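Local structure of USG-1 protein homolog (2HJS) at residues L7-V18 with F66-A76; G272-P282 with D292-R300. The protein probably acts as an NAD(P)-dependent oxidoreductase of the aspartate-semialdehyde dehydrogenase family, although its own reaction is not established. One frame throughout, in Å; residues are numbered along the deposited sequence. Where two conformers were deposited one is given.

Interaction 1: L7-V18 with F66-A76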
ATOM      1  N   LEU A   7      31.789  28.700 -11.157  1.00 63.58           N
ATOM      2  CA  LEU A   7      31.251  27.334 -11.190  1.00 61.42           C
ATOM      3  C   LEU A   7      30.246  27.100 -12.318  1.00 59.70           C
ATOM      4  O   LEU A   7      29.158  27.645 -12.291  1.00 59.14           O
ATOM      5  CB  LEU A   7      30.638  26.950  -9.843  1.00 61.30           C
ATOM      6  CG  LEU A   7      29.887  25.614  -9.814  1.00 61.44           C
ATOM      7  CD1 LEU A   7      30.789  24.417 -10.097  1.00 60.90           C
ATOM      8  CD2 LEU A   7      29.247  25.481  -8.488  1.00 61.45           C
ATOM      9  N   ASN A   8      30.620  26.268 -13.298  1.00 58.20           N
ATOM     10  CA  ASN A   8      29.744  25.975 -14.407  1.00 55.93           C
ATOM     11  C   ASN A   8      29.127  24.651 -14.241  1.00 56.84           C
ATOM     12  O   ASN A   8      29.773  23.676 -13.811  1.00 56.36           O
ATOM     13  CB  ASN A   8      30.492  26.021 -15.726  1.00 57.42           C
ATOM     14  CG  ASN A   8      30.986  27.409 -16.054  1.00 54.64           C
ATOM     15  OD1 ASN A   8      30.364  28.401 -15.714  1.00 56.59           O
ATOM     16  ND2 ASN A   8      32.112  27.477 -16.706  1.00 58.22           N
ATOM     17  N   VAL A   9      27.839  24.618 -14.567  1.00 55.07           N
ATOM     18  CA  VAL A   9      27.034  23.506 -14.230  1.00 53.71           C
ATOM     19  C   VAL A   9      26.411  23.018 -15.523  1.00 52.19           C
ATOM     20  O   VAL A   9      26.021  23.822 -16.383  1.00 52.28           O
ATOM     21  CB  VAL A   9      25.980  23.933 -13.186  1.00 53.92           C
ATOM     22  CG1 VAL A   9      24.998  22.834 -12.932  1.00 51.04           C
ATOM     23  CG2 VAL A   9      26.676  24.360 -11.887  1.00 54.37           C
ATOM     24  N   ALA A  10      26.380  21.703 -15.677  1.00 50.08           N
ATOM     25  CA  ALA A  10      25.581  21.042 -16.697  1.00 49.41           C
ATOM     26  C   ALA A  10      24.444  20.293 -16.005  1.00 48.49           C
ATOM     27  O   ALA A  10      24.649  19.736 -14.937  1.00 49.24           O
ATOM     28  CB  ALA A  10      26.433  20.060 -17.474  1.00 48.51           C
ATOM     29  N   VAL A  11      23.257  20.288 -16.608  1.00 48.35           N
ATOM     30  CA  VAL A  11      22.182  19.375 -16.195  1.00 47.93           C
ATOM     31  C   VAL A  11      21.842  18.464 -17.369  1.00 48.19           C
ATOM     32  O   VAL A  11      21.270  18.902 -18.369  1.00 48.20           O
ATOM     33  CB  VAL A  11      20.911  20.100 -15.672  1.00 48.05           C
ATOM     34  CG1 VAL A  11      19.788  19.091 -15.321  1.00 46.31           C
ATOM     35  CG2 VAL A  11      21.250  20.984 -14.461  1.00 46.81           C
ATOM     36  N   VAL A  12      22.215  17.197 -17.213  1.00 47.88           N
ATOM     37  CA  VAL A  12      21.982  16.143 -18.195  1.00 47.66           C
ATOM     38  C   VAL A  12      20.627  15.534 -17.910  1.00 47.99           C
ATOM     39  O   VAL A  12      20.332  15.169 -16.770  1.00 48.71           O
ATOM     40  CB  VAL A  12      23.131  15.113 -18.136  1.00 47.34           C
ATOM     41  CG1 VAL A  12      22.900  13.981 -19.109  1.00 48.01           C
ATOM     42  CG2 VAL A  12      24.469  15.818 -18.479  1.00 45.75           C
ATOM     43  N   GLY A  13      19.776  15.496 -18.931  1.00 48.09           N
ATOM     44  CA  GLY A  13      18.393  15.021 -18.799  1.00 47.36           C
ATOM     45  C   GLY A  13      17.451  16.129 -18.366  1.00 47.46           C
ATOM     46  O   GLY A  13      16.465  15.901 -17.674  1.00 46.94           O
ATOM     47  N   ALA A  14      17.744  17.337 -18.827  1.00 47.43           N
ATOM     48  CA  ALA A  14      17.105  18.546 -18.345  1.00 47.39           C
ATOM     49  C   ALA A  14      15.625  18.587 -18.682  1.00 47.49           C
ATOM     50  O   ALA A  14      14.869  19.266 -18.007  1.00 47.71           O
ATOM     51  CB  ALA A  14      17.819  19.786 -18.912  1.00 46.56           C
ATOM     52  N   THR A  15      15.215  17.868 -19.722  1.00 47.69           N
ATOM     53  CA  THR A  15      13.825  17.911 -20.199  1.00 47.62           C
ATOM     54  C   THR A  15      12.968  16.824 -19.526  1.00 47.22           C
ATOM     55  O   THR A  15      11.761  16.784 -19.691  1.00 47.43           O
ATOM     56  CB  THR A  15      13.753  17.736 -21.726  1.00 47.86           C
ATOM     57  OG1 THR A  15      14.349  16.487 -22.076  1.00 48.73           O
ATOM     58  CG2 THR A  15      14.515  18.846 -22.439  1.00 47.50           C
ATOM     59  N   GLY A  16      13.592  15.943 -18.764  1.00 46.84           N
ATOM     60  CA  GLY A  16      12.822  14.957 -18.006  1.00 47.23           C
ATOM     61  C   GLY A  16      12.174  15.602 -16.803  1.00 47.28           C
ATOM     62  O   GLY A  16      12.489  16.742 -16.433  1.00 47.08           O
ATOM     63  N   SER A  17      11.285  14.876 -16.147  1.00 47.34           N
ATOM     64  CA  SER A  17      10.541  15.490 -15.064  1.00 47.97           C
ATOM     65  C   SER A  17      11.459  15.811 -13.875  1.00 47.75           C
ATOM     66  O   SER A  17      11.386  16.903 -13.307  1.00 47.97           O
ATOM     67  CB  SER A  17       9.336  14.630 -14.693  1.00 48.52           C
ATOM     68  OG  SER A  17       9.787  13.346 -14.360  1.00 50.16           O
ATOM     69  N   VAL A  18      12.368  14.898 -13.534  1.00 47.22           N
ATOM     70  CA  VAL A  18      13.342  15.187 -12.468  1.00 47.29           C
ATOM     71  C   VAL A  18      14.341  16.280 -12.903  1.00 47.48           C
ATOM     72  O   VAL A  18      14.649  17.175 -12.127  1.00 47.42           O
ATOM     73  CB  VAL A  18      14.102  13.929 -11.992  1.00 46.90           C
ATOM     74  CG1 VAL A  18      15.198  14.326 -11.042  1.00 47.53           C
ATOM     75  CG2 VAL A  18      13.119  12.929 -11.320  1.00 47.27           C
ATOM     76  N   PHE A  66      32.483  18.351 -21.597  1.00 52.62           N
ATOM     77  CA  PHE A  66      32.374  18.376 -20.130  1.00 52.04           C
ATOM     78  C   PHE A  66      33.560  19.064 -19.433  1.00 52.34           C
ATOM     79  O   PHE A  66      33.483  19.407 -18.250  1.00 52.42           O
ATOM     80  CB  PHE A  66      32.161  16.959 -19.559  1.00 51.34           C
ATOM     81  CG  PHE A  66      30.736  16.453 -19.664  1.00 50.42           C
ATOM     82  CD1 PHE A  66      29.774  16.829 -18.718  1.00 50.18           C
ATOM     83  CD2 PHE A  66      30.360  15.584 -20.689  1.00 50.75           C
ATOM     84  CE1 PHE A  66      28.442  16.353 -18.789  1.00 48.62           C
ATOM     85  CE2 PHE A  66      29.031  15.094 -20.780  1.00 49.69           C
ATOM     86  CZ  PHE A  66      28.069  15.483 -19.822  1.00 49.34           C
ATOM     87  N   SER A  67      34.658  19.286 -20.152  1.00 52.75           N
ATOM     88  CA  SER A  67      35.724  20.103 -19.578  1.00 53.32           C
ATOM     89  C   SER A  67      35.248  21.557 -19.337  1.00 53.11           C
ATOM     90  O   SER A  67      35.852  22.303 -18.532  1.00 54.80           O
ATOM     91  CB  SER A  67      37.017  20.040 -20.416  1.00 53.34           C
ATOM     92  OG  SER A  67      36.808  20.600 -21.698  1.00 54.92           O
ATOM     93  N   SER A  68      34.148  21.953 -19.984  1.00 52.87           N
ATOM     94  CA  SER A  68      33.663  23.336 -19.862  1.00 53.00           C
ATOM     95  C   SER A  68      32.916  23.590 -18.553  1.00 52.75           C
ATOM     96  O   SER A  68      32.666  24.749 -18.183  1.00 52.57           O
ATOM     97  CB  SER A  68      32.745  23.682 -21.026  1.00 53.08           C
ATOM     98  OG  SER A  68      31.547  22.931 -20.925  1.00 54.54           O
ATOM     99  N   VAL A  69      32.525  22.493 -17.876  1.00 52.66           N
ATOM    100  CA  VAL A  69      31.812  22.646 -16.634  1.00 52.38           C
ATOM    101  C   VAL A  69      32.628  22.074 -15.464  1.00 52.76           C
ATOM    102  O   VAL A  69      33.530  21.198 -15.633  1.00 54.03           O
ATOM    103  CB  VAL A  69      30.340  22.066 -16.726  1.00 52.33           C
ATOM    104  CG1 VAL A  69      29.505  22.945 -17.623  1.00 52.80           C
ATOM    105  CG2 VAL A  69      30.311  20.635 -17.280  1.00 51.67           C
ATOM    106  N   GLY A  70      32.307  22.569 -14.271  1.00 53.07           N
ATOM    107  CA  GLY A  70      32.909  22.075 -13.037  1.00 52.70           C
ATOM    108  C   GLY A  70      32.039  21.101 -12.240  1.00 50.45           C
ATOM    109  O   GLY A  70      32.556  20.366 -11.403  1.00 52.39           O
ATOM    110  N   LEU A  71      30.723  21.114 -12.470  1.00 49.82           N
ATOM    111  CA  LEU A  71      29.762  20.210 -11.817  1.00 48.09           C
ATOM    112  C   LEU A  71      28.642  19.793 -12.799  1.00 48.47           C
ATOM    113  O   LEU A  71      28.184  20.635 -13.585  1.00 48.01           O
ATOM    114  CB  LEU A  71      29.130  20.879 -10.574  1.00 47.92           C
ATOM    115  CG  LEU A  71      28.038  20.126  -9.764  1.00 46.86           C
ATOM    116  CD1 LEU A  71      28.562  18.800  -9.130  1.00 44.52           C
ATOM    117  CD2 LEU A  71      27.483  21.033  -8.661  1.00 47.44           C
ATOM    118  N   ALA A  72      28.207  18.507 -12.749  1.00 47.95           N
ATOM    119  CA  ALA A  72      27.136  17.989 -13.611  1.00 47.15           C
ATOM    120  C   ALA A  72      26.144  17.161 -12.807  1.00 47.97           C
ATOM    121  O   ALA A  72      26.527  16.257 -12.054  1.00 47.48           O
ATOM    122  CB  ALA A  72      27.673  17.171 -14.760  1.00 46.04           C
ATOM    123  N   PHE A  73      24.868  17.498 -12.967  1.00 47.67           N
ATOM    124  CA  PHE A  73      23.791  16.676 -12.440  1.00 47.69           C
ATOM    125  C   PHE A  73      23.318  15.777 -13.559  1.00 47.83           C
ATOM    126  O   PHE A  73      22.868  16.280 -14.599  1.00 48.35           O
ATOM    127  CB  PHE A  73      22.649  17.567 -11.989  1.00 46.89           C
ATOM    128  CG  PHE A  73      23.009  18.476 -10.847  1.00 47.32           C
ATOM    129  CD1 PHE A  73      22.930  18.017  -9.521  1.00 45.52           C
ATOM    130  CD2 PHE A  73      23.418  19.792 -11.084  1.00 46.14           C
ATOM    131  CE1 PHE A  73      23.245  18.862  -8.447  1.00 47.03           C
ATOM    132  CE2 PHE A  73      23.750  20.656 -10.011  1.00 47.16           C
ATOM    133  CZ  PHE A  73      23.647  20.192  -8.687  1.00 47.17           C
ATOM    134  N   PHE A  74      23.429  14.461 -13.363  1.00 47.31           N
ATOM    135  CA  PHE A  74      22.925  13.500 -14.332  1.00 47.56           C
ATOM    136  C   PHE A  74      21.543  13.017 -13.879  1.00 48.46           C
ATOM    137  O   PHE A  74      21.426  12.174 -12.996  1.00 48.26           O
ATOM    138  CB  PHE A  74      23.899  12.324 -14.498  1.00 47.29           C
ATOM    139  CG  PHE A  74      25.010  12.566 -15.497  1.00 48.02           C
ATOM    140  CD1 PHE A  74      26.021  13.497 -15.245  1.00 47.71           C
ATOM    141  CD2 PHE A  74      25.052  11.846 -16.695  1.00 47.17           C
ATOM    142  CE1 PHE A  74      27.047  13.728 -16.189  1.00 46.88           C
ATOM    143  CE2 PHE A  74      26.077  12.053 -17.622  1.00 46.48           C
ATOM    144  CZ  PHE A  74      27.067  13.001 -17.374  1.00 47.09           C
ATOM    145  N   ALA A  75      20.508  13.584 -14.487  1.00 48.61           N
ATOM    146  CA  ALA A  75      19.127  13.259 -14.183  1.00 49.55           C
ATOM    147  C   ALA A  75      18.469  12.617 -15.405  1.00 49.78           C
ATOM    148  O   ALA A  75      17.274  12.798 -15.642  1.00 50.91           O
ATOM    149  CB  ALA A  75      18.371  14.537 -13.768  1.00 49.31           C
ATOM    150  N   ALA A  76      19.254  11.886 -16.195  1.00 49.77           N
ATOM    151  CA  ALA A  76      18.742  11.229 -17.408  1.00 49.94           C
ATOM    152  C   ALA A  76      18.615   9.708 -17.221  1.00 49.43           C
ATOM    153  O   ALA A  76      18.878   9.195 -16.145  1.00 48.22           O
ATOM    154  CB  ALA A  76      19.639  11.556 -18.598  1.00 49.54           C
TER
HETATM  155  O   HOH W   1      14.936  13.835 -15.680  1.00 40.08           O

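Interaction 2: G272-P282 with D292-R300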
ATOM      1  N   GLY A 272      13.364  19.863   7.187  1.00 51.40           N
ATOM      2  CA  GLY A 272      13.018  19.124   5.986  1.00 50.43           C
ATOM      3  C   GLY A 272      12.005  18.023   6.238  1.00 51.29           C
ATOM      4  O   GLY A 272      11.516  17.415   5.281  1.00 51.15           O
ATOM      5  N   ILE A 273      11.723  17.738   7.519  1.00 50.79           N
ATOM      6  CA  ILE A 273      10.694  16.773   7.900  1.00 51.50           C
ATOM      7  C   ILE A 273       9.562  17.543   8.566  1.00 51.62           C
ATOM      8  O   ILE A 273       9.805  18.398   9.423  1.00 50.99           O
ATOM      9  CB  ILE A 273      11.226  15.690   8.871  1.00 51.23           C
ATOM     10  CG1 ILE A 273      12.177  14.728   8.160  1.00 52.03           C
ATOM     11  CG2 ILE A 273      10.084  14.882   9.449  1.00 50.77           C
ATOM     12  CD1 ILE A 273      12.940  13.784   9.120  1.00 52.48           C
ATOM     13  N   GLU A 274       8.329  17.260   8.159  0.50 51.65           N
ATOM     14  CA  GLU A 274       7.169  17.820   8.840  0.50 51.85           C
ATOM     15  C   GLU A 274       6.410  16.709   9.565  0.50 51.53           C
ATOM     16  O   GLU A 274       5.885  15.784   8.937  0.50 51.68           O
ATOM     17  CB  GLU A 274       6.274  18.588   7.861  0.50 52.02           C
ATOM     18  CG  GLU A 274       5.121  19.360   8.521  0.50 53.56           C
ATOM     19  CD  GLU A 274       5.566  20.347   9.607  0.50 55.17           C
ATOM     20  OE1 GLU A 274       4.989  20.297  10.713  0.50 57.39           O
ATOM     21  OE2 GLU A 274       6.474  21.172   9.362  0.50 55.04           O
ATOM     22  N   TRP A 275       6.392  16.781  10.891  1.00 51.38           N
ATOM     23  CA  TRP A 275       5.719  15.777  11.691  1.00 50.68           C
ATOM     24  C   TRP A 275       4.243  16.131  11.808  1.00 50.37           C
ATOM     25  O   TRP A 275       3.907  17.256  12.111  1.00 49.47           O
ATOM     26  CB  TRP A 275       6.325  15.633  13.092  1.00 50.50           C
ATOM     27  CG  TRP A 275       5.459  14.715  13.972  1.00 50.11           C
ATOM     28  CD1 TRP A 275       5.256  13.361  13.799  1.00 49.74           C
ATOM     29  CD2 TRP A 275       4.650  15.101  15.093  1.00 49.97           C
ATOM     30  NE1 TRP A 275       4.397  12.888  14.768  1.00 51.00           N
ATOM     31  CE2 TRP A 275       4.003  13.929  15.568  1.00 49.47           C
ATOM     32  CE3 TRP A 275       4.419  16.318  15.756  1.00 48.59           C
ATOM     33  CZ2 TRP A 275       3.142  13.938  16.666  1.00 49.66           C
ATOM     34  CZ3 TRP A 275       3.555  16.327  16.848  1.00 50.35           C
ATOM     35  CH2 TRP A 275       2.934  15.138  17.298  1.00 48.87           C
ATOM     36  N   VAL A 276       3.375  15.157  11.557  1.00 49.95           N
ATOM     37  CA  VAL A 276       1.932  15.349  11.693  1.00 50.05           C
ATOM     38  C   VAL A 276       1.426  14.393  12.770  1.00 50.62           C
ATOM     39  O   VAL A 276       1.708  13.189  12.741  1.00 50.59           O
ATOM     40  CB  VAL A 276       1.178  15.112  10.342  1.00 50.35           C
ATOM     41  CG1 VAL A 276      -0.340  15.374  10.501  1.00 48.63           C
ATOM     42  CG2 VAL A 276       1.773  15.972   9.231  1.00 47.76           C
ATOM     43  N   GLY A 277       0.705  14.935  13.742  1.00 51.10           N
ATOM     44  CA  GLY A 277       0.156  14.122  14.829  1.00 51.88           C
ATOM     45  C   GLY A 277      -1.315  14.418  15.048  1.00 52.29           C
ATOM     46  O   GLY A 277      -2.017  14.769  14.103  1.00 52.56           O
ATOM     47  N   GLU A 278      -1.738  14.219  16.297  0.50 52.44           N
ATOM     48  CA  GLU A 278      -3.103  14.460  16.785  0.50 52.81           C
ATOM     49  C   GLU A 278      -4.169  13.773  15.937  0.50 52.63           C
ATOM     50  O   GLU A 278      -5.231  14.328  15.651  0.50 52.70           O
ATOM     51  CB  GLU A 278      -3.358  15.960  16.973  0.50 52.92           C
ATOM     52  CG  GLU A 278      -2.418  16.606  18.014  0.50 53.33           C
ATOM     53  CD  GLU A 278      -2.567  16.004  19.420  0.50 54.33           C
ATOM     54  OE1 GLU A 278      -3.616  15.384  19.711  0.50 53.66           O
ATOM     55  OE2 GLU A 278      -1.638  16.169  20.242  0.50 53.97           O
ATOM     56  N   GLY A 279      -3.843  12.551  15.534  1.00 52.65           N
ATOM     57  CA  GLY A 279      -4.725  11.719  14.725  1.00 51.99           C
ATOM     58  C   GLY A 279      -4.998  12.182  13.302  1.00 51.57           C
ATOM     59  O   GLY A 279      -5.851  11.598  12.623  1.00 51.80           O
ATOM     60  N   ASP A 280      -4.320  13.233  12.837  0.50 50.96           N
ATOM     61  CA  ASP A 280      -4.409  13.592  11.420  0.50 50.43           C
ATOM     62  C   ASP A 280      -3.193  13.027  10.705  0.50 50.12           C
ATOM     63  O   ASP A 280      -2.242  12.578  11.339  0.50 50.40           O
ATOM     64  CB  ASP A 280      -4.534  15.107  11.207  0.50 50.08           C
ATOM     65  CG  ASP A 280      -5.080  15.481   9.805  0.50 50.51           C
ATOM     66  OD1 ASP A 280      -5.402  14.595   8.963  0.50 45.84           O
ATOM     67  OD2 ASP A 280      -5.184  16.703   9.549  0.50 51.80           O
ATOM     68  N   TYR A 281      -3.227  13.037   9.383  1.00 50.21           N
ATOM     69  CA  TYR A 281      -2.185  12.403   8.587  1.00 49.21           C
ATOM     70  C   TYR A 281      -1.942  13.210   7.308  1.00 48.85           C
ATOM     71  O   TYR A 281      -2.850  13.847   6.795  1.00 48.66           O
ATOM     72  CB  TYR A 281      -2.550  10.927   8.272  1.00 48.64           C
ATOM     73  CG  TYR A 281      -3.845  10.790   7.486  1.00 48.14           C
ATOM     74  CD1 TYR A 281      -3.850  10.821   6.082  1.00 44.84           C
ATOM     75  CD2 TYR A 281      -5.071  10.670   8.152  1.00 47.05           C
ATOM     76  CE1 TYR A 281      -5.043  10.742   5.369  1.00 45.05           C
ATOM     77  CE2 TYR A 281      -6.255  10.596   7.458  1.00 47.16           C
ATOM     78  CZ  TYR A 281      -6.243  10.621   6.067  1.00 47.43           C
ATOM     79  OH  TYR A 281      -7.445  10.542   5.405  1.00 48.02           O
ATOM     80  N   PRO A 282      -0.707  13.175   6.782  1.00 48.27           N
ATOM     81  CA  PRO A 282      -0.472  13.779   5.481  1.00 47.90           C
ATOM     82  C   PRO A 282      -0.776  12.829   4.318  1.00 48.40           C
ATOM     83  O   PRO A 282      -0.763  11.578   4.484  1.00 47.47           O
ATOM     84  CB  PRO A 282       1.015  14.081   5.521  1.00 48.10           C
ATOM     85  CG  PRO A 282       1.586  12.905   6.313  1.00 47.58           C
ATOM     86  CD  PRO A 282       0.522  12.598   7.367  1.00 48.21           C
ATOM     87  N   ASP A 292       9.001  21.085  -0.290  1.00 50.97           N
ATOM     88  CA  ASP A 292      10.275  20.491   0.114  1.00 51.55           C
ATOM     89  C   ASP A 292      10.210  19.543   1.301  1.00 51.50           C
ATOM     90  O   ASP A 292      11.120  18.745   1.472  1.00 52.69           O
ATOM     91  CB  ASP A 292      11.304  21.566   0.468  1.00 51.98           C
ATOM     92  CG  ASP A 292      11.589  22.537  -0.679  1.00 53.76           C
ATOM     93  OD1 ASP A 292      11.135  22.307  -1.821  1.00 56.67           O
ATOM     94  OD2 ASP A 292      12.274  23.548  -0.422  1.00 55.64           O
ATOM     95  N   GLU A 293       9.182  19.647   2.140  1.00 50.38           N
ATOM     96  CA  GLU A 293       9.097  18.821   3.335  1.00 49.86           C
ATOM     97  C   GLU A 293       8.741  17.382   2.986  1.00 49.19           C
ATOM     98  O   GLU A 293       7.909  17.113   2.122  1.00 47.82           O
ATOM     99  CB  GLU A 293       8.039  19.362   4.317  1.00 50.39           C
ATOM    100  CG  GLU A 293       8.194  20.867   4.648  1.00 54.81           C
ATOM    101  CD  GLU A 293       9.522  21.135   5.303  1.00 58.78           C
ATOM    102  OE1 GLU A 293       9.728  20.611   6.417  1.00 61.57           O
ATOM    103  OE2 GLU A 293      10.372  21.828   4.691  1.00 64.37           O
ATOM    104  N   THR A 294       9.372  16.461   3.691  1.00 48.94           N
ATOM    105  CA  THR A 294       8.930  15.082   3.726  1.00 48.77           C
ATOM    106  C   THR A 294       8.033  14.990   4.975  1.00 48.83           C
ATOM    107  O   THR A 294       8.465  15.298   6.085  1.00 49.02           O
ATOM    108  CB  THR A 294      10.144  14.176   3.836  1.00 48.73           C
ATOM    109  OG1 THR A 294      10.842  14.196   2.589  1.00 50.34           O
ATOM    110  CG2 THR A 294       9.768  12.751   4.183  1.00 48.08           C
ATOM    111  N   TYR A 295       6.786  14.594   4.778  1.00 48.51           N
ATOM    112  CA  TYR A 295       5.794  14.559   5.860  1.00 49.02           C
ATOM    113  C   TYR A 295       5.757  13.183   6.518  1.00 49.28           C
ATOM    114  O   TYR A 295       5.792  12.180   5.829  1.00 49.00           O
ATOM    115  CB  TYR A 295       4.421  14.857   5.297  1.00 49.33           C
ATOM    116  CG  TYR A 295       4.165  16.303   5.006  1.00 49.84           C
ATOM    117  CD1 TYR A 295       3.404  17.066   5.883  1.00 51.82           C
ATOM    118  CD2 TYR A 295       4.683  16.923   3.857  1.00 50.02           C
ATOM    119  CE1 TYR A 295       3.138  18.409   5.631  1.00 51.35           C
ATOM    120  CE2 TYR A 295       4.433  18.281   3.600  1.00 51.27           C
ATOM    121  CZ  TYR A 295       3.661  19.006   4.501  1.00 51.99           C
ATOM    122  OH  TYR A 295       3.383  20.333   4.283  1.00 53.79           O
ATOM    123  N   VAL A 296       5.696  13.144   7.850  1.00 48.98           N
ATOM    124  CA  VAL A 296       5.705  11.881   8.570  1.00 48.62           C
ATOM    125  C   VAL A 296       4.561  11.899   9.577  1.00 49.15           C
ATOM    126  O   VAL A 296       4.469  12.832  10.364  1.00 48.33           O
ATOM    127  CB  VAL A 296       7.040  11.643   9.338  1.00 49.03           C
ATOM    128  CG1 VAL A 296       7.046  10.231  10.010  1.00 47.36           C
ATOM    129  CG2 VAL A 296       8.208  11.770   8.406  1.00 48.11           C
ATOM    130  N   GLY A 297       3.712  10.867   9.549  1.00 48.74           N
ATOM    131  CA  GLY A 297       2.637  10.712  10.513  1.00 48.53           C
ATOM    132  C   GLY A 297       2.393   9.287  10.987  1.00 49.13           C
ATOM    133  O   GLY A 297       3.165   8.368  10.672  1.00 49.06           O
ATOM    134  N   ARG A 298       1.314   9.125  11.760  1.00 48.40           N
ATOM    135  CA  ARG A 298       0.823   7.852  12.281  1.00 47.79           C
ATOM    136  C   ARG A 298       1.869   7.153  13.133  1.00 47.50           C
ATOM    137  O   ARG A 298       1.963   5.930  13.117  1.00 47.62           O
ATOM    138  CB  ARG A 298       0.291   6.921  11.163  1.00 47.78           C
ATOM    139  CG  ARG A 298      -0.893   7.463  10.364  1.00 46.69           C
ATOM    140  CD  ARG A 298      -1.802   6.336   9.921  1.00 47.69           C
ATOM    141  NE  ARG A 298      -2.316   5.591  11.072  1.00 45.15           N
ATOM    142  CZ  ARG A 298      -2.791   4.355  11.050  1.00 46.74           C
ATOM    143  NH1 ARG A 298      -2.875   3.688   9.902  1.00 46.03           N
ATOM    144  NH2 ARG A 298      -3.219   3.794  12.192  1.00 45.07           N
ATOM    145  N   VAL A 299       2.668   7.939  13.853  1.00 47.31           N
ATOM    146  CA  VAL A 299       3.683   7.381  14.745  1.00 46.33           C
ATOM    147  C   VAL A 299       2.959   6.696  15.887  1.00 46.26           C
ATOM    148  O   VAL A 299       2.230   7.338  16.620  1.00 46.56           O
ATOM    149  CB  VAL A 299       4.649   8.468  15.285  1.00 46.53           C
ATOM    150  CG1 VAL A 299       5.597   7.874  16.383  1.00 44.67           C
ATOM    151  CG2 VAL A 299       5.447   9.087  14.149  1.00 44.59           C
ATOM    152  N   ARG A 300       3.139   5.390  16.014  1.00 46.19           N
ATOM    153  CA  ARG A 300       2.442   4.606  17.042  1.00 46.68           C
ATOM    154  C   ARG A 300       3.213   3.315  17.314  1.00 46.75           C
ATOM    155  O   ARG A 300       4.048   2.910  16.500  1.00 46.63           O
ATOM    156  CB  ARG A 300       1.018   4.259  16.570  1.00 47.02           C
ATOM    157  CG  ARG A 300       1.013   3.402  15.295  1.00 45.44           C
ATOM    158  CD  ARG A 300      -0.343   3.402  14.618  1.00 47.55           C
ATOM    159  NE  ARG A 300      -0.476   2.354  13.597  1.00 47.23           N
ATOM    160  CZ  ARG A 300       0.001   2.439  12.347  1.00 49.28           C
ATOM    161  NH1 ARG A 300       0.684   3.508  11.936  1.00 50.73           N
ATOM    162  NH2 ARG A 300      -0.191   1.441  11.497  1.00 49.81           N
TER
HETATM  163  O   HOH W   2      11.568  21.642   8.293  1.00 60.80           O
HETATM  164  O   HOH W   3       2.393  10.944  14.251  1.00 38.96           O
HETATM  165  O   HOH W   4      -0.645  10.923  12.568  1.00 54.81           O

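Interaction 1: L7-V18 with F66-A76
Two neighbouring parallel strands at the heart of a Rossmann-type nucleotide-binding domain, 9-12 and 71-74, meet here, Val9 pairing with Leu71 and Val12 with Phe74. Where the pairing begins, the carbonyl O of Asn8 accepts hydrogen bonds from Gly70 N (2.8 Å) and Leu71 N, while ND2 of Asn8 reaches Ser68 O at 3.2 Å and its OD1 accepts one from the backbone N of Arg35; the amide is thus held at both ends. Parallel bonding runs on from Ala10 N to Leu71 O through to Ala75 N and Val12 O. Val9 CG1 meets the edge of the Phe73 ring, 3.9 Å from Phe73 CE2; Val11 shares this face, and helix 17-28 packs on it. Ala10, Val12, Ala72 and Phe74 occupy the other. Beyond the strand, Gly13 opens a type I turn ending at Gly16, the N-cap of helix 17-28, as in the glycine-rich loop of dinucleotide-binding folds; one water bridges Gly13 O and Ala75 O. Both Val12 methyls meet Phe74: CG1, anti to the backbone N (chi1 178°), lies 3.9 Å from Phe74 CD2, whereas CG2 touches the edge of Phe66 and makes a CH-pi contact over the Phe74 face, 4.0 Å from the centroid and 10° off the normal.

Interaction 2: G272-P282 with D292-R300
Val276 O accepts hydrogen bonds from two waters linking it to strand 294-301, one at 2.8 Å and the other longer: the nearer also accepts from Trp275 NE1 and Val299 N, and the other accepts from Arg298 N while donating to Asp280 O. Water thus bridges the two backbones where direct pairing has ended, the last bond across being Val276 N to Val296 O at 2.8 Å. Trp275, its CG anti to the backbone N (chi1 172°), brings NE1 4.0 Å from Val299 CG2, near the ring plane. The parallel strands 273-275 and 294-301 belong to one beta-alpha-beta unit, with helix 284-288 between them; 273-275 is the end strand, within this chain, of the mixed sheet of the dimerisation domain. Glu274 and Tyr295 share one face: in the conformer given, Glu274 CB makes a CH-pi contact over the Tyr295 ring, offset toward its rim and 4.0 Å from its centroid, and Val276 CG2 comes in at the ring edge, 3.9 Å from Tyr295 CD1. Pro282 and Tyr295 lie alongside each other, pointing opposite ways, with Pro282 CB 3.5 Å from Tyr295 CB. On the other face Ile273 CG2 meets Val296 CG2 at 3.8 Å. The guanidinium of Arg300 lies over one face of that of Arg298, offset toward the rim; Arg298 forms a salt bridge with Glu215 of the second subunit, and Arg300 NH1 turns back to Arg298 O, 3.0 Å away.

Both interactions illustrate parallel strand pairing, yet they serve different sheets and different domains. Interaction 1 comes first along the chain and lies inside the seven-stranded sheet of the NAD-binding region, where strand 9-12 is flanked by 36-40 and 71-74. Interaction 2 follows in the separate six-stranded sheet of the dimerisation region, where 273-275 is the end strand within this chain and 294-301, next to it, is joined antiparallel to 308-315. Their centres stand about 33 Å apart on opposite sides of the chain's centre, and the nearest atoms are about 12 Å apart. The second subunit contacts interaction 2 but not interaction 1, consistent with a division between nucleotide binding and dimer formation.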